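Hemolysin BL lytic component L1 (Bacillus cereus, PDB 7NMQ) is one lytic component of the haemolysin BL enterotoxin and, as an alpha-helical toxin related to ClyA, probably contributes to pore formation in target-cell membranes. Local coordinates at residues A[205-210]-A[355-360]; A[13-18]-A[197-202]; A[19-24]-A[72-77]; A[82-87]-A[348-353]; A[211-216]-A[232-237]. All coordinates share one frame; numbering follows the deposited sequence.

The five contacts tie an elongated, mostly helical chain together near its middle. Helix 10-33 carries interactions 2 and 3, helix 45-103 interactions 3 and 4, helix 330-357 interactions 1 and 4, and helix 203-216 interactions 1 and 5. The centre of interaction 1 lies about 10 to 13 Å from each of the other four, and it touches all of them. Interactions 4 and 5 are farthest apart, with centres about 24 Å from each other. Along the chain, interaction 3 closes first, within the span of interaction 2, whereas 5 lies within that of 1. The N-terminal and C-terminal helices thus pack together against a region predicted to be membrane-spanning.

Interaction 1: A[205-210]-A[355-360]; sequences AAILVI and EFISKD
I207 sets its branch methyl CG2 on one face of the F356 ring, and this CH-pi contact carries the interface. The methyl lies 3.4 Å from the ring centroid and only 17° off the ring normal, shifted toward the attachment carbon, so that CG2 of I207 is 3.3 Å from CG of F356. That is tight packing for two carbons. The other arm of the same isoleucine reaches alongside, its CD1 lying 3.5 Å from CD1 of F356 and 3.6 Å from CG1 of I357. One turn later on helix 203-216, CG2 of I210 comes up at the ring edge, 3.9 Å from CE1 of F356. A beta-branched residue suits the central place, because one arm can cover the ring while the other lies against I357.

The ring gets there with CG trans to the backbone nitrogen (chi1 179°), which carries it out from helix 330-357 toward the other helix. Behind the ring, the chain following F356 is tied back to E355: OG of S358 donates to the carbonyl O of E355 at 2.6 Å, and NZ of K359 forms a salt bridge of 2.6 Å with OE2 of E355, on the anti lone pair. The other carboxylate oxygen of E355 is taken by R82 in a second salt bridge.

Farther out, I357 rests on L14 and I21 of helix 10-33 and on A81 of helix 45-103. V209 packs against W197 and S198 of helix 173-200, so helix 203-216 is held between that helix and the C-terminal one.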
# COMPACT_ATOMS: atom_id res chain seq x y z
N ALA A 205 8.01 -10.66 8.97
CA ALA A 205 8.33 -9.46 9.78
C ALA A 205 7.46 -8.30 9.31
O ALA A 205 6.92 -7.61 10.17
CB ALA A 205 9.80 -9.11 9.70
N ALA A 206 7.35 -8.11 8.00
CA ALA A 206 6.58 -7.02 7.40
C ALA A 206 5.15 -7.06 7.97
O ALA A 206 4.65 -5.98 8.36
CB ALA A 206 6.60 -7.05 5.90
N ILE A 207 4.52 -8.23 8.03
CA ILE A 207 3.11 -8.32 8.48
C ILE A 207 3.03 -7.95 9.96
O ILE A 207 2.02 -7.34 10.35
CB ILE A 207 2.54 -9.71 8.16
CG1 ILE A 207 2.42 -9.95 6.66
CG2 ILE A 207 1.27 -10.00 8.93
CD1 ILE A 207 1.75 -8.94 5.86
N LEU A 208 4.00 -8.36 10.76
CA LEU A 208 3.96 -8.02 12.21
C LEU A 208 4.06 -6.50 12.38
O LEU A 208 3.34 -5.92 13.23
CB LEU A 208 5.09 -8.70 12.95
CG LEU A 208 4.93 -10.21 13.12
CD1 LEU A 208 6.22 -10.86 13.59
CD2 LEU A 208 3.81 -10.52 14.07
N VAL A 209 4.91 -5.85 11.57
CA VAL A 209 5.11 -4.38 11.67
C VAL A 209 3.84 -3.69 11.20
O VAL A 209 3.34 -2.77 11.89
CB VAL A 209 6.34 -3.90 10.92
CG1 VAL A 209 6.39 -2.38 10.91
CG2 VAL A 209 7.61 -4.55 11.46
N ILE A 210 3.30 -4.11 10.06
CA ILE A 210 2.03 -3.52 9.56
C ILE A 210 0.94 -3.63 10.62
O ILE A 210 0.20 -2.65 10.81
CB ILE A 210 1.62 -4.19 8.25
CG1 ILE A 210 2.60 -3.84 7.13
CG2 ILE A 210 0.16 -3.83 7.92
CD1 ILE A 210 2.47 -4.72 5.90
N GLU A 355 -2.90 -14.50 3.64
CA GLU A 355 -4.21 -14.42 4.30
C GLU A 355 -4.28 -13.04 5.00
O GLU A 355 -5.32 -12.34 4.91
CB GLU A 355 -4.31 -15.56 5.30
CG GLU A 355 -5.55 -15.49 6.13
CD GLU A 355 -6.82 -15.95 5.48
OE1 GLU A 355 -6.74 -16.81 4.59
OE2 GLU A 355 -7.91 -15.49 5.93
N PHE A 356 -3.21 -12.64 5.68
CA PHE A 356 -3.16 -11.33 6.39
C PHE A 356 -3.42 -10.20 5.41
O PHE A 356 -4.26 -9.30 5.70
CB PHE A 356 -1.85 -11.14 7.14
CG PHE A 356 -1.80 -9.80 7.83
CD1 PHE A 356 -1.46 -8.65 7.13
CD2 PHE A 356 -2.17 -9.67 9.16
CE1 PHE A 356 -1.38 -7.41 7.78
CE2 PHE A 356 -2.12 -8.44 9.80
CZ PHE A 356 -1.72 -7.31 9.10
N ILE A 357 -2.73 -10.22 4.27
CA ILE A 357 -2.83 -9.09 3.31
C ILE A 357 -4.23 -9.05 2.69
O ILE A 357 -4.67 -7.97 2.23
CB ILE A 357 -1.71 -9.17 2.25
CG1 ILE A 357 -0.38 -8.98 2.95
CG2 ILE A 357 -1.92 -8.16 1.12
CD1 ILE A 357 0.82 -9.18 2.12
N SER A 358 -4.91 -10.19 2.61
CA SER A 358 -6.25 -10.30 2.00
C SER A 358 -7.34 -9.68 2.88
O SER A 358 -8.50 -9.66 2.43
CB SER A 358 -6.61 -11.72 1.70
OG SER A 358 -6.93 -12.47 2.86
N LYS A 359 -7.02 -9.29 4.12
CA LYS A 359 -8.03 -8.81 5.09
C LYS A 359 -7.63 -7.41 5.54
O LYS A 359 -6.46 -7.09 5.48
CB LYS A 359 -8.08 -9.77 6.26
CG LYS A 359 -8.73 -11.10 5.90
CD LYS A 359 -8.87 -12.00 7.06
CE LYS A 359 -7.60 -12.77 7.37
NZ LYS A 359 -7.91 -14.02 8.11
N ASP A 360 -8.61 -6.60 5.92
CA ASP A 360 -8.25 -5.25 6.36
C ASP A 360 -7.18 -5.31 7.44
O ASP A 360 -7.30 -6.11 8.38
CB ASP A 360 -9.45 -4.51 6.92
CG ASP A 360 -10.38 -3.99 5.85
OD1 ASP A 360 -9.97 -3.96 4.67
OD2 ASP A 360 -11.53 -3.63 6.21

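Interaction 2: A[13-18]-A[197-202]; sequences ALAETG and WSIGGG
CG1 of I199 stands over one face of the peptide at the A15 carbonyl, above its oxygen, and no aromatic ring spans this contact. CG1 of I199 is 4.1 Å from the oxygen of A15, while CD1 reaches past it to 4.3 Å from CA of E16. The methyl of A15 faces the same isoleucine, with CB of A15 and CG1 of I199 4.5 Å apart. These are loose van der Waals contacts, one of them between apolar side chains, and no hydrogen bond crosses. Extended at its second torsion (chi2 165°), the isoleucine reaches along the surface of helix 10-33.

Residue size explains the closeness: CA of A15 and CA of I199 are 6.0 Å apart, a separation that a small side chain such as alanine allows and into which one larger isoleucine fits. Just beyond I199 the chain stops being helical in a run of three glycines. The NH of G202 still bonds to the carbonyl of I199 (3.0 Å), but its backbone angles (phi 95°) leave no room for a CB beside the preceding carbonyl oxygen, which suits glycine. G202 also occupies the N-cap position of the next helix, so one glycine serves both as exit and as entrance.

The turn thus links helix 173-200 to helix 203-216, whose L203 rests on L14 and A15. On the other sides of helix 10-33, A13 and T17 meet I307 of helix 275-325, and L14 meets I84 and I350 of helices 45-103 and 330-357.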
# COMPACT_ATOMS: atom_id res chain seq x y z
N ALA A 13 6.80 -9.47 -3.42
CA ALA A 13 5.76 -8.61 -4.02
C ALA A 13 4.65 -8.42 -3.00
O ALA A 13 4.09 -7.31 -2.92
CB ALA A 13 5.25 -9.24 -5.29
N LEU A 14 4.31 -9.45 -2.22
CA LEU A 14 3.25 -9.33 -1.19
C LEU A 14 3.71 -8.37 -0.12
O LEU A 14 2.84 -7.63 0.35
CB LEU A 14 2.91 -10.67 -0.53
CG LEU A 14 1.92 -11.52 -1.29
CD1 LEU A 14 1.84 -12.85 -0.59
CD2 LEU A 14 0.56 -10.85 -1.35
N ALA A 15 4.97 -8.42 0.28
CA ALA A 15 5.47 -7.55 1.36
C ALA A 15 5.34 -6.10 0.92
O ALA A 15 4.89 -5.23 1.72
CB ALA A 15 6.88 -7.90 1.69
N GLU A 16 5.69 -5.81 -0.33
CA GLU A 16 5.59 -4.45 -0.88
C GLU A 16 4.12 -4.06 -0.93
O GLU A 16 3.78 -2.94 -0.52
CB GLU A 16 6.17 -4.39 -2.29
CG GLU A 16 7.64 -4.66 -2.34
CD GLU A 16 8.26 -4.50 -3.72
OE1 GLU A 16 7.52 -4.27 -4.70
OE2 GLU A 16 9.48 -4.62 -3.80
N THR A 17 3.27 -4.94 -1.45
CA THR A 17 1.82 -4.66 -1.57
C THR A 17 1.24 -4.36 -0.19
O THR A 17 0.46 -3.39 -0.08
CB THR A 17 1.09 -5.81 -2.26
OG1 THR A 17 1.51 -5.91 -3.61
CG2 THR A 17 -0.41 -5.59 -2.23
N GLY A 18 1.60 -5.12 0.83
CA GLY A 18 1.10 -4.88 2.18
C GLY A 18 1.48 -3.50 2.69
O GLY A 18 0.66 -2.82 3.32
N TRP A 197 12.81 -1.14 6.64
CA TRP A 197 13.32 -2.10 7.64
C TRP A 197 12.35 -3.27 7.72
O TRP A 197 12.78 -4.42 7.84
CB TRP A 197 13.47 -1.39 9.00
CG TRP A 197 13.75 -2.36 10.11
CD1 TRP A 197 14.93 -3.00 10.33
CD2 TRP A 197 12.85 -2.77 11.16
NE1 TRP A 197 14.81 -3.84 11.40
CE2 TRP A 197 13.56 -3.70 11.96
CE3 TRP A 197 11.51 -2.49 11.49
CZ2 TRP A 197 12.97 -4.36 13.03
CZ3 TRP A 197 10.94 -3.09 12.60
CH2 TRP A 197 11.66 -4.03 13.34
N SER A 198 11.04 -3.01 7.71
CA SER A 198 10.05 -4.10 7.91
C SER A 198 10.07 -5.03 6.68
O SER A 198 10.01 -6.28 6.87
CB SER A 198 8.69 -3.55 8.16
OG SER A 198 8.24 -2.84 7.04
N ILE A 199 10.16 -4.47 5.48
CA ILE A 199 10.27 -5.31 4.24
C ILE A 199 11.59 -6.07 4.22
O ILE A 199 11.59 -7.23 3.78
CB ILE A 199 10.06 -4.40 3.02
CG1 ILE A 199 8.59 -3.98 2.95
CG2 ILE A 199 10.50 -5.11 1.74
CD1 ILE A 199 8.30 -2.83 2.02
N GLY A 200 12.66 -5.45 4.69
CA GLY A 200 14.02 -6.02 4.74
C GLY A 200 14.07 -7.26 5.62
O GLY A 200 15.01 -8.01 5.52
N GLY A 201 13.10 -7.41 6.52
CA GLY A 201 13.04 -8.55 7.44
C GLY A 201 12.28 -9.72 6.85
O GLY A 201 12.23 -10.77 7.49
N GLY A 202 11.72 -9.56 5.65
CA GLY A 202 10.92 -10.60 5.00
C GLY A 202 9.43 -10.40 5.26
O GLY A 202 9.07 -9.64 6.18

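Interaction 3: A[19-24]-A[72-77]; sequences SHILVM and TAKPQI
Within the helical bundle core, I21 of helix 10-33 packs between K74 and I77, residues one turn apart on helix 45-103. Its two arms divide the work. The branch methyl CG2 of I21 lies 3.8 Å from CD of K74, the two side chains crossing at about a right angle. The longer arm places CD1 of I21 3.9 Å from CG2 of I77, and there the side chains run past each other in opposite senses.

The first part of the K74 chain is extended and brings CD against CG2 of I21. A turn at chi3 (61°) then swings CE and the ammonium group away to its strongest partner, D25, in a salt bridge; a longer, weak ion pair with D360 adds to it. At P75 the helix kinks, because the proline nitrogen has no hydrogen to give to the preceding turn.

Chemically, lysine suits this buried place since its methylenes behave as hydrocarbon beside isoleucine, while its charge is probably balanced by the carboxylate of D25. Lysine thus joins the two helices twice, by its methylenes on I21 and by its ammonium on D25, the residue just after 19-24.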
# COMPACT_ATOMS: atom_id res chain seq x y z
N SER A 19 2.71 -3.08 2.41
CA SER A 19 3.26 -1.77 2.81
C SER A 19 2.50 -0.65 2.10
O SER A 19 2.30 0.40 2.71
CB SER A 19 4.75 -1.69 2.58
OG SER A 19 5.06 -1.36 1.23
N HIS A 20 2.13 -0.84 0.84
CA HIS A 20 1.40 0.21 0.11
C HIS A 20 -0.02 0.31 0.66
O HIS A 20 -0.55 1.42 0.69
CB HIS A 20 1.38 -0.03 -1.39
CG HIS A 20 2.72 -0.21 -2.00
ND1 HIS A 20 3.80 0.57 -1.64
CD2 HIS A 20 3.15 -1.08 -2.96
CE1 HIS A 20 4.86 0.17 -2.35
NE2 HIS A 20 4.47 -0.82 -3.17
N ILE A 21 -0.64 -0.82 0.99
CA ILE A 21 -2.01 -0.81 1.57
C ILE A 21 -1.97 -0.02 2.87
O ILE A 21 -2.87 0.78 3.09
CB ILE A 21 -2.55 -2.24 1.78
CG1 ILE A 21 -2.85 -2.89 0.43
CG2 ILE A 21 -3.77 -2.28 2.65
CD1 ILE A 21 -3.10 -4.37 0.53
N LEU A 22 -1.02 -0.27 3.74
CA LEU A 22 -0.91 0.48 5.01
C LEU A 22 -0.82 1.99 4.74
O LEU A 22 -1.58 2.78 5.38
CB LEU A 22 0.29 -0.00 5.82
CG LEU A 22 0.54 0.80 7.10
CD1 LEU A 22 -0.59 0.58 8.08
CD2 LEU A 22 1.87 0.39 7.71
N VAL A 23 0.04 2.38 3.81
CA VAL A 23 0.27 3.81 3.53
C VAL A 23 -1.02 4.41 2.96
O VAL A 23 -1.43 5.51 3.39
CB VAL A 23 1.46 4.01 2.61
CG1 VAL A 23 1.50 5.41 2.05
CG2 VAL A 23 2.75 3.57 3.32
N MET A 24 -1.68 3.74 2.02
CA MET A 24 -2.95 4.25 1.46
C MET A 24 -4.00 4.34 2.55
O MET A 24 -4.76 5.35 2.55
CB MET A 24 -3.51 3.34 0.38
CG MET A 24 -2.73 3.38 -0.85
SD MET A 24 -2.74 4.93 -1.73
CE MET A 24 -4.46 5.15 -2.13
N THR A 72 -13.64 0.19 -2.31
CA THR A 72 -13.70 -0.40 -3.66
C THR A 72 -12.30 -0.84 -4.12
O THR A 72 -12.16 -2.04 -4.47
CB THR A 72 -14.38 0.54 -4.64
OG1 THR A 72 -15.66 0.87 -4.10
CG2 THR A 72 -14.52 -0.06 -6.03
N ALA A 73 -11.31 0.03 -4.15
CA ALA A 73 -9.98 -0.31 -4.72
C ALA A 73 -9.25 -1.30 -3.81
O ALA A 73 -8.74 -2.34 -4.29
CB ALA A 73 -9.16 0.92 -4.93
N LYS A 74 -9.25 -1.04 -2.51
CA LYS A 74 -8.50 -1.92 -1.60
C LYS A 74 -9.03 -3.36 -1.71
O LYS A 74 -8.20 -4.28 -1.76
CB LYS A 74 -8.52 -1.42 -0.16
CG LYS A 74 -7.78 -2.34 0.80
CD LYS A 74 -7.53 -1.73 2.13
CE LYS A 74 -8.84 -1.38 2.81
NZ LYS A 74 -8.56 -0.92 4.17
N PRO A 75 -10.34 -3.63 -1.62
CA PRO A 75 -10.79 -5.02 -1.69
C PRO A 75 -10.34 -5.73 -2.96
O PRO A 75 -10.16 -6.94 -2.89
CB PRO A 75 -12.31 -4.95 -1.65
CG PRO A 75 -12.60 -3.63 -0.98
CD PRO A 75 -11.45 -2.72 -1.28
N GLN A 76 -10.16 -5.04 -4.06
CA GLN A 76 -9.65 -5.69 -5.28
C GLN A 76 -8.19 -6.09 -5.12
O GLN A 76 -7.79 -7.19 -5.63
CB GLN A 76 -9.80 -4.82 -6.52
CG GLN A 76 -11.24 -4.58 -6.92
CD GLN A 76 -11.30 -4.23 -8.39
OE1 GLN A 76 -10.35 -4.39 -9.17
NE2 GLN A 76 -12.45 -3.77 -8.79
N ILE A 77 -7.38 -5.29 -4.46
CA ILE A 77 -5.99 -5.68 -4.14
C ILE A 77 -6.03 -6.84 -3.16
O ILE A 77 -5.21 -7.80 -3.31
CB ILE A 77 -5.16 -4.50 -3.61
CG1 ILE A 77 -5.08 -3.39 -4.64
CG2 ILE A 77 -3.78 -4.96 -3.22
CD1 ILE A 77 -4.28 -2.21 -4.19

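Interaction 4: A[82-87]-A[348-353]; sequences RNIVNY and NDIHKD
V85 stands across the imidazole of H351, their side chains at about a right angle. Its methyl CG1 sits 3.5 Å above the ring plane and is displaced toward the rim, nearest to NE2 of H351 at 3.5 Å. Measured to the ring centroid the distance is 3.9 Å at 26° from the normal, a CH-pi contact over the face. The other methyl of valine is turned to the backbone, CG2 of V85 being 3.8 Å from the carbonyl O of H351, so one methyl meets the ring and the other the backbone of H351. The helices come close here: the CA atoms of V85 and H351 are 5.4 Å apart, and compact valine suits so close an approach.

A first torsion of -169° points the H351 side chain away from its own backbone nitrogen and swings the imidazole over to helix 45-103. Deeper in the interface, I84 and I350 also cross at about a right angle and touch through their branch methyls, with CG2 of I84 and CG2 of I350 4.2 Å apart. In I350 the branch methyl is squeezed between the backbone nitrogen and carbonyl carbon, a less usual setting that leaves the longer arm free to reach L14 of helix 10-33.

The contact is therefore graded from purely aliphatic inside to polar outside. The histidine offers hydrocarbon-like ring face to V85 while its NE2, at the rim, hydrogen-bonds to E89 OE2. That bond probably restrains the rotation of the imidazole and is consistent with a proton on NE2. The carboxylate might also favour a positive ring, although nearby R82 would work against it.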
# COMPACT_ATOMS: atom_id res chain seq x y z
N ARG A 82 -5.99 -13.00 -1.72
CA ARG A 82 -6.88 -14.15 -1.49
C ARG A 82 -6.60 -15.20 -2.59
O ARG A 82 -6.65 -16.39 -2.29
CB ARG A 82 -8.34 -13.69 -1.51
CG ARG A 82 -9.38 -14.78 -1.33
CD ARG A 82 -9.13 -15.73 -0.18
NE ARG A 82 -9.05 -15.00 1.06
CZ ARG A 82 -8.77 -15.50 2.26
NH1 ARG A 82 -8.52 -16.79 2.44
NH2 ARG A 82 -8.74 -14.67 3.29
N ASN A 83 -6.36 -14.78 -3.82
CA ASN A 83 -6.08 -15.75 -4.91
C ASN A 83 -4.80 -16.53 -4.63
O ASN A 83 -4.74 -17.70 -4.98
CB ASN A 83 -6.02 -15.05 -6.26
CG ASN A 83 -7.37 -14.56 -6.71
OD1 ASN A 83 -8.41 -14.95 -6.17
ND2 ASN A 83 -7.33 -13.68 -7.72
N ILE A 84 -3.83 -15.94 -3.96
CA ILE A 84 -2.59 -16.64 -3.56
C ILE A 84 -2.96 -17.68 -2.52
O ILE A 84 -2.52 -18.84 -2.59
CB ILE A 84 -1.53 -15.62 -3.10
CG1 ILE A 84 -1.13 -14.77 -4.31
CG2 ILE A 84 -0.36 -16.35 -2.47
CD1 ILE A 84 -0.26 -13.59 -3.98
N VAL A 85 -3.72 -17.28 -1.50
CA VAL A 85 -4.19 -18.23 -0.47
C VAL A 85 -4.92 -19.38 -1.17
O VAL A 85 -4.68 -20.56 -0.81
CB VAL A 85 -5.10 -17.57 0.57
CG1 VAL A 85 -5.64 -18.63 1.54
CG2 VAL A 85 -4.41 -16.44 1.33
N ASN A 86 -5.83 -19.08 -2.08
CA ASN A 86 -6.66 -20.14 -2.71
C ASN A 86 -5.77 -21.04 -3.57
O ASN A 86 -6.10 -22.23 -3.68
CB ASN A 86 -7.79 -19.51 -3.49
CG ASN A 86 -8.87 -19.01 -2.54
OD1 ASN A 86 -9.08 -19.58 -1.48
ND2 ASN A 86 -9.68 -18.11 -3.01
N TYR A 87 -4.72 -20.52 -4.16
CA TYR A 87 -3.81 -21.39 -4.97
C TYR A 87 -3.11 -22.34 -4.01
O TYR A 87 -3.02 -23.54 -4.27
CB TYR A 87 -2.82 -20.59 -5.81
CG TYR A 87 -2.03 -21.56 -6.66
CD1 TYR A 87 -2.51 -21.98 -7.88
CD2 TYR A 87 -0.86 -22.13 -6.17
CE1 TYR A 87 -1.82 -22.94 -8.61
CE2 TYR A 87 -0.15 -23.06 -6.92
CZ TYR A 87 -0.64 -23.47 -8.14
OH TYR A 87 -0.01 -24.43 -8.90
N ASN A 348 2.94 -23.58 1.37
CA ASN A 348 2.39 -23.54 2.75
C ASN A 348 3.01 -22.34 3.48
O ASN A 348 2.30 -21.67 4.25
CB ASN A 348 2.65 -24.85 3.47
CG ASN A 348 2.19 -24.75 4.90
OD1 ASN A 348 1.00 -24.58 5.16
ND2 ASN A 348 3.15 -24.71 5.79
N ASP A 349 4.27 -22.03 3.18
CA ASP A 349 5.03 -20.97 3.88
C ASP A 349 4.43 -19.58 3.60
O ASP A 349 4.61 -18.71 4.41
CB ASP A 349 6.51 -21.03 3.52
CG ASP A 349 7.33 -19.86 4.03
OD1 ASP A 349 7.63 -19.85 5.22
OD2 ASP A 349 7.64 -18.94 3.22
N ILE A 350 3.75 -19.38 2.49
CA ILE A 350 3.23 -18.05 2.09
C ILE A 350 1.77 -17.89 2.55
O ILE A 350 1.27 -16.78 2.51
CB ILE A 350 3.39 -17.86 0.58
CG1 ILE A 350 3.43 -16.40 0.19
CG2 ILE A 350 2.33 -18.59 -0.21
CD1 ILE A 350 3.69 -16.19 -1.27
N HIS A 351 1.12 -18.97 2.95
CA HIS A 351 -0.35 -18.98 3.19
C HIS A 351 -0.80 -17.96 4.23
O HIS A 351 -1.66 -17.13 3.92
CB HIS A 351 -0.79 -20.36 3.67
CG HIS A 351 -2.26 -20.57 3.71
ND1 HIS A 351 -3.10 -20.02 4.65
CD2 HIS A 351 -3.03 -21.41 2.97
CE1 HIS A 351 -4.33 -20.46 4.45
NE2 HIS A 351 -4.31 -21.31 3.42
N LYS A 352 -0.25 -18.02 5.43
CA LYS A 352 -0.74 -17.16 6.55
C LYS A 352 -0.50 -15.68 6.24
O LYS A 352 -1.38 -14.85 6.50
CB LYS A 352 -0.06 -17.59 7.85
CG LYS A 352 -0.63 -18.89 8.40
CD LYS A 352 -0.15 -19.16 9.79
CE LYS A 352 -0.52 -20.53 10.29
NZ LYS A 352 -0.28 -20.64 11.75
N ASP A 353 0.63 -15.36 5.60
CA ASP A 353 0.96 -13.95 5.29
C ASP A 353 0.06 -13.42 4.17
O ASP A 353 -0.38 -12.24 4.21
CB ASP A 353 2.46 -13.85 5.05
CG ASP A 353 3.23 -13.96 6.36
OD1 ASP A 353 2.65 -13.60 7.45
OD2 ASP A 353 4.36 -14.42 6.33

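Interaction 5: A[211-216]-A[232-237]; sequences AAIGGA and GGLSAL
Apolar contacts make up the whole direct interface. A212 turns its methyl into the fork of L237: CB of A212 is 3.9 Å from CD2 of L237 and just as near its CG, so the branch point and the methyl both rest on the alanine. Next to it, CG1 of I213 lies 4.1 Å from CD2 of L234, the two side chains running side by side in the same direction. Both leucines keep CG beside the backbone nitrogen (chi1 near -60°), which carries their branched ends back to the helix. Alanine suits its position because the loop passes close by, the CA atoms of A212 and A236 being 6.4 Å apart.

Hydrogen bonds shape the loop itself. G232 to S235 form a type II' beta turn, closed by the NH of S235 on the carbonyl O of G232 at 3.0 Å. The hydroxyl of S235 donates to the same oxygen at 2.7 Å, in the carbonyl plane and on a lone pair, so two donors grip one acceptor. G233 takes the positive phi that this turn demands of its second residue, a conformation natural to glycine. Backbone hydrogen bonds join A216 to V231, the residue just before 232-237, at the base of the hairpin of strands 217-222 and 225-230.

L234 also packs on M256 of helix 247-272, and L237 on I242. Oily side chains therefore face inward while the serine takes the exposed corner. Between the two segments, both predicted to be transmembrane, side chains meet by dispersion alone; such contacts would be consistent with rearrangement on membrane insertion, as proposed for ClyA-type toxins.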
# COMPACT_ATOMS: atom_id res chain seq x y z
N ALA A 211 0.78 -4.77 11.26
CA ALA A 211 -0.31 -4.95 12.25
C ALA A 211 -0.04 -4.02 13.44
O ALA A 211 -1.00 -3.39 13.93
CB ALA A 211 -0.42 -6.37 12.71
N ALA A 212 1.19 -3.94 13.89
CA ALA A 212 1.53 -3.10 15.08
C ALA A 212 1.26 -1.63 14.77
O ALA A 212 0.67 -0.94 15.59
CB ALA A 212 2.98 -3.30 15.44
N ILE A 213 1.67 -1.18 13.61
CA ILE A 213 1.45 0.24 13.25
C ILE A 213 -0.04 0.46 13.05
O ILE A 213 -0.57 1.44 13.63
CB ILE A 213 2.23 0.61 11.99
CG1 ILE A 213 3.73 0.55 12.27
CG2 ILE A 213 1.76 1.99 11.49
CD1 ILE A 213 4.61 0.77 11.06
N GLY A 214 -0.70 -0.34 12.23
CA GLY A 214 -2.12 -0.09 11.94
C GLY A 214 -2.92 -0.04 13.22
O GLY A 214 -3.79 0.86 13.35
N GLY A 215 -2.64 -0.95 14.16
CA GLY A 215 -3.41 -1.05 15.40
C GLY A 215 -3.18 0.14 16.33
O GLY A 215 -4.03 0.33 17.18
N ALA A 216 -2.10 0.89 16.14
CA ALA A 216 -1.65 1.98 17.03
C ALA A 216 -1.92 3.33 16.39
O ALA A 216 -1.69 4.34 17.09
CB ALA A 216 -0.21 1.81 17.39
N GLY A 232 2.83 4.84 20.86
CA GLY A 232 3.89 3.95 21.38
C GLY A 232 4.91 3.58 20.32
O GLY A 232 5.77 2.72 20.58
N GLY A 233 4.84 4.18 19.14
CA GLY A 233 5.77 3.85 18.04
C GLY A 233 5.81 2.35 17.76
O GLY A 233 4.76 1.72 17.59
N LEU A 234 7.02 1.77 17.70
CA LEU A 234 7.18 0.34 17.39
C LEU A 234 7.27 -0.49 18.67
O LEU A 234 7.63 -1.68 18.58
CB LEU A 234 8.45 0.16 16.55
CG LEU A 234 8.45 0.90 15.21
CD1 LEU A 234 9.62 0.54 14.35
CD2 LEU A 234 7.18 0.67 14.43
N SER A 235 6.91 0.05 19.84
CA SER A 235 7.03 -0.66 21.16
C SER A 235 6.50 -2.09 21.14
O SER A 235 7.13 -2.98 21.79
CB SER A 235 6.24 0.08 22.24
OG SER A 235 6.89 1.27 22.53
N ALA A 236 5.37 -2.35 20.51
CA ALA A 236 4.66 -3.64 20.61
C ALA A 236 5.47 -4.75 19.97
O ALA A 236 5.07 -5.91 20.12
CB ALA A 236 3.28 -3.57 20.01
N LEU A 237 6.51 -4.41 19.22
CA LEU A 237 7.33 -5.41 18.50
C LEU A 237 8.53 -5.88 19.33
O LEU A 237 9.34 -6.61 18.81
CB LEU A 237 7.78 -4.81 17.17
CG LEU A 237 6.63 -4.46 16.23
CD1 LEU A 237 7.10 -3.49 15.16
CD2 LEU A 237 6.04 -5.72 15.64